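Local coordinates for protein cellulosomal scaffoldin (Bacteroides cellulosolvens, PDB 1TYJ) that carries a type-II cohesin module, a beta-sandwich domain for binding dockerins, and so probably takes part in cellulosome assembly, at residues P61-T65 with L66-R70; M93-S96 with A97-A100. All coordinates share one frame; numbering follows the deposited sequence.

Interaction 1 (P61-T65 with L66-R70); sequences PDYGT and LLQGR
Tyr-63 meets Gln-68 where the chain leaves the short strand 62-63 and turns. The tyrosine's CG lies 3.4 Å from the amide oxygen OE1 of Gln-68, which approaches the base of the ring obliquely; ring and amide planes stand 42° apart. The glutamine reaches back because its chain bends at chi2 (-61°). Beyond the ring, the phenol of Tyr-63 hydrogen-bonds Asp-75, while Arg-90 forms a cation-pi contact with the ring. At Gly-64 the backbone N donates at 2.9 Å to a water, which lies 2.7 Å from Leu-66 O and can donate to it, spanning the turn where no direct hydrogen bond joins the two segments. Thr-65 shows the same principle: its carbonyl O takes a bond from a second water, itself held by Gln-68 N at 2.9 Å, and the CG of Gln-68 packs 3.5 Å from that same Thr-65 O. Leu-66 and Leu-67 turn their side chains to Phe-30, and Leu-67 O accepts from Arg-90. The arrangement is a surface connection, bridged in part by water, in which the chain passes from strand 62-63 of one sheet to strand 73-77 of the other, as suits a beta-sandwich cohesin domain.

Interaction 2 (M93-S96 with A97-A100); sequences MNLS and AYRA
Asn-94 carries its CG anti to the backbone N (chi1 -164°), which swings the amide forward over the first turn of helix 95-100 and sets OD1 3.0 Å from Ala-97 N. Arg-99 bends at chi3 (-55°), folding its guanidinium back over the backbone of Leu-95 and Ser-96. The asparagine is thus the N-cap: its OD1 accepts from Ala-97 N with an N-H...O angle of 154°, although the donor stands well above the plane of the side-chain carbonyl. Its backbone O meanwhile receives Tyr-98 N at 3.1 Å, so one residue serves two amides of the opening turn. The methyl of Ala-97 lies against the flat amide, with CB 3.5 Å from Asn-94 CG. An alanine in place of Asn-94 is likely to leave Ala-97 N without its capping acceptor and Asn-72 without its amide mate, ND2.

Further on, Leu-95 O accepts from Arg-99 N at 2.8 Å, and Ser-96 O from Ala-100 N. One guanidinium face covers Ser-96 CA, 3.5 Å from NH2, while NH1 hydrogen-bonds the carbonyl O of Trp-149. Leu-95 CD2 comes to the edge of the Tyr-98 ring, 4.3 Å from its CD2; the tyrosine hydroxyl is bonded to Phe-30 O and Glu-105 N. With two early amides satisfied by Asn-94 in place of a preceding helical turn, so short a helix probably depends on this cap and on the outside bonds of Tyr-98 and Arg-99 for its place on the sandwich.

Overall arrangement
Interactions 1 and 2 lie in series along the chain and on the same side of its centre, with their own centres 15 Å apart and their nearest atoms about 5 Å apart, not touching. Shared neighbours relate them: strand 85-92, which runs into the capped helix, supplies Arg-90 and Tyr-92 to the loop at 61-70, and Tyr-92 also meets the ring of Tyr-98. Phe-30 and Glu-105 likewise have partners in both. The two illustrate how surface excursions from a beta-sandwich are secured, one partly through bridging waters, the other partly through an N-cap. A bound 1,2-ethanediol, probably from crystallisation, lies about 3 Å from the Tyr-63 side chain.

Interaction 1 (P61-T65 with L66-R70)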
# COMPACT_ATOMS: atom_id res chain seq x y z
N PRO A 61 -0.02 -6.77 -4.63
CA PRO A 61 -0.69 -6.94 -3.33
C PRO A 61 -2.19 -7.16 -3.40
O PRO A 61 -2.82 -6.99 -4.45
CB PRO A 61 -0.41 -5.61 -2.61
CG PRO A 61 0.95 -5.12 -3.26
CD PRO A 61 0.72 -5.49 -4.72
N ASP A 62 -2.78 -7.56 -2.28
CA ASP A 62 -4.20 -7.79 -2.22
C ASP A 62 -4.96 -6.48 -2.39
O ASP A 62 -4.48 -5.42 -2.05
CB ASP A 62 -4.60 -8.45 -0.89
CG ASP A 62 -3.88 -9.78 -0.67
OD1 ASP A 62 -4.25 -10.78 -1.30
OD2 ASP A 62 -2.88 -9.80 0.10
N TYR A 63 -6.18 -6.58 -2.94
CA TYR A 63 -7.02 -5.42 -3.08
C TYR A 63 -7.73 -5.05 -1.76
O TYR A 63 -7.83 -5.86 -0.82
CB TYR A 63 -8.06 -5.68 -4.16
CG TYR A 63 -7.53 -5.93 -5.55
CD1 TYR A 63 -8.11 -6.92 -6.35
CD2 TYR A 63 -6.47 -5.15 -6.10
CE1 TYR A 63 -7.67 -7.15 -7.66
CE2 TYR A 63 -5.98 -5.42 -7.40
CZ TYR A 63 -6.60 -6.40 -8.18
OH TYR A 63 -6.19 -6.66 -9.47
N GLY A 64 -8.16 -3.78 -1.72
CA GLY A 64 -9.05 -3.27 -0.69
C GLY A 64 -10.45 -3.16 -1.28
O GLY A 64 -10.80 -3.87 -2.23
N THR A 65 -11.24 -2.28 -0.73
CA THR A 65 -12.61 -2.11 -1.23
C THR A 65 -12.72 -0.99 -2.28
O THR A 65 -13.68 -0.96 -3.07
CB THR A 65 -13.59 -1.83 -0.09
OG1 THR A 65 -13.16 -0.65 0.56
CG2 THR A 65 -13.53 -2.94 0.95
N LEU A 66 -11.77 -0.04 -2.27
CA LEU A 66 -11.79 1.03 -3.26
C LEU A 66 -11.13 0.60 -4.58
O LEU A 66 -10.42 -0.42 -4.64
CB LEU A 66 -11.04 2.27 -2.72
CG LEU A 66 -11.63 2.88 -1.44
CD1 LEU A 66 -10.98 4.25 -1.14
CD2 LEU A 66 -13.15 2.98 -1.52
N LEU A 67 -11.35 1.39 -5.63
CA LEU A 67 -10.77 1.10 -6.95
C LEU A 67 -11.28 -0.23 -7.51
O LEU A 67 -10.61 -0.93 -8.27
CB LEU A 67 -9.23 1.17 -6.89
CG LEU A 67 -8.69 2.51 -6.37
CD1 LEU A 67 -7.15 2.46 -6.30
CD2 LEU A 67 -9.19 3.69 -7.22
N GLN A 68 -12.53 -0.57 -7.14
CA GLN A 68 -13.14 -1.84 -7.56
C GLN A 68 -14.31 -1.63 -8.51
O GLN A 68 -14.88 -2.60 -8.97
CB GLN A 68 -13.55 -2.70 -6.34
CG GLN A 68 -12.32 -3.11 -5.51
CD GLN A 68 -11.29 -3.95 -6.29
OE1 GLN A 68 -10.07 -3.71 -6.23
NE2 GLN A 68 -11.78 -4.98 -7.00
N GLY A 69 -14.60 -0.38 -8.83
CA GLY A 69 -15.61 -0.04 -9.83
C GLY A 69 -15.20 -0.44 -11.25
O GLY A 69 -14.00 -0.63 -11.55
N ARG A 70 -16.20 -0.52 -12.14
CA ARG A 70 -15.98 -0.99 -13.50
C ARG A 70 -15.57 0.18 -14.37
O ARG A 70 -16.31 0.57 -15.31
CB ARG A 70 -17.29 -1.60 -14.08
CG ARG A 70 -17.77 -2.89 -13.46
CD ARG A 70 -17.27 -4.10 -14.23
NE ARG A 70 -15.92 -4.47 -13.79
CZ ARG A 70 -15.43 -5.71 -13.83
NH1 ARG A 70 -16.17 -6.72 -14.29
NH2 ARG A 70 -14.18 -5.93 -13.40
O HOH W 1 -8.34 -2.01 -4.06
O HOH W 2 -14.57 0.72 -5.60

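Interaction 2 (M93-S96 with A97-A100)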
# COMPACT_ATOMS: atom_id res chain seq x y z
N MET A 93 -8.59 3.86 -15.30
CA MET A 93 -8.21 4.52 -16.59
C MET A 93 -9.40 5.27 -17.21
O MET A 93 -9.23 6.31 -17.85
CB MET A 93 -7.63 3.52 -17.58
CG MET A 93 -6.35 2.86 -17.11
SD MET A 93 -5.58 1.83 -18.41
CE MET A 93 -6.74 0.49 -18.43
N ASN A 94 -10.61 4.71 -17.04
CA ASN A 94 -11.80 5.31 -17.64
C ASN A 94 -12.37 6.33 -16.65
O ASN A 94 -13.36 6.09 -15.96
CB ASN A 94 -12.82 4.25 -18.02
CG ASN A 94 -13.86 4.79 -18.98
OD1 ASN A 94 -14.14 6.00 -19.00
ND2 ASN A 94 -14.39 3.91 -19.82
N LEU A 95 -11.71 7.47 -16.54
CA LEU A 95 -12.13 8.50 -15.59
C LEU A 95 -13.49 9.09 -15.96
O LEU A 95 -14.26 9.49 -15.06
CB LEU A 95 -11.11 9.61 -15.48
CG LEU A 95 -9.74 9.22 -14.91
CD1 LEU A 95 -8.78 10.46 -14.90
CD2 LEU A 95 -9.85 8.52 -13.52
N SER A 96 -13.78 9.15 -17.26
CA SER A 96 -15.08 9.72 -17.68
C SER A 96 -16.20 8.81 -17.15
O SER A 96 -17.22 9.32 -16.63
CB SER A 96 -15.15 9.90 -19.21
OG SER A 96 -15.36 8.68 -19.84
N ALA A 97 -16.03 7.49 -17.24
CA ALA A 97 -17.08 6.58 -16.73
C ALA A 97 -17.21 6.68 -15.22
O ALA A 97 -18.31 6.65 -14.65
CB ALA A 97 -16.83 5.15 -17.15
N TYR A 98 -16.07 6.82 -14.55
CA TYR A 98 -16.00 7.01 -13.11
C TYR A 98 -16.75 8.29 -12.70
O TYR A 98 -17.60 8.26 -11.80
CB TYR A 98 -14.52 7.02 -12.66
CG TYR A 98 -14.28 7.20 -11.17
CD1 TYR A 98 -15.24 6.78 -10.20
CD2 TYR A 98 -13.08 7.78 -10.71
CE1 TYR A 98 -15.02 6.97 -8.86
CE2 TYR A 98 -12.83 7.95 -9.38
CZ TYR A 98 -13.82 7.52 -8.44
OH TYR A 98 -13.55 7.74 -7.12
N ARG A 99 -16.49 9.39 -13.39
CA ARG A 99 -17.13 10.65 -13.06
C ARG A 99 -18.63 10.52 -13.25
O ARG A 99 -19.40 11.07 -12.47
CB ARG A 99 -16.60 11.80 -13.91
CG ARG A 99 -15.20 12.25 -13.53
CD ARG A 99 -14.73 13.52 -14.24
NE ARG A 99 -14.79 13.44 -15.71
CZ ARG A 99 -13.76 13.11 -16.52
NH1 ARG A 99 -12.57 12.83 -16.01
NH2 ARG A 99 -13.92 13.06 -17.85
N ALA A 100 -19.03 9.76 -14.27
CA ALA A 100 -20.46 9.62 -14.61
C ALA A 100 -21.23 8.73 -13.61
O ALA A 100 -22.47 8.76 -13.56
CB ALA A 100 -20.59 9.08 -15.99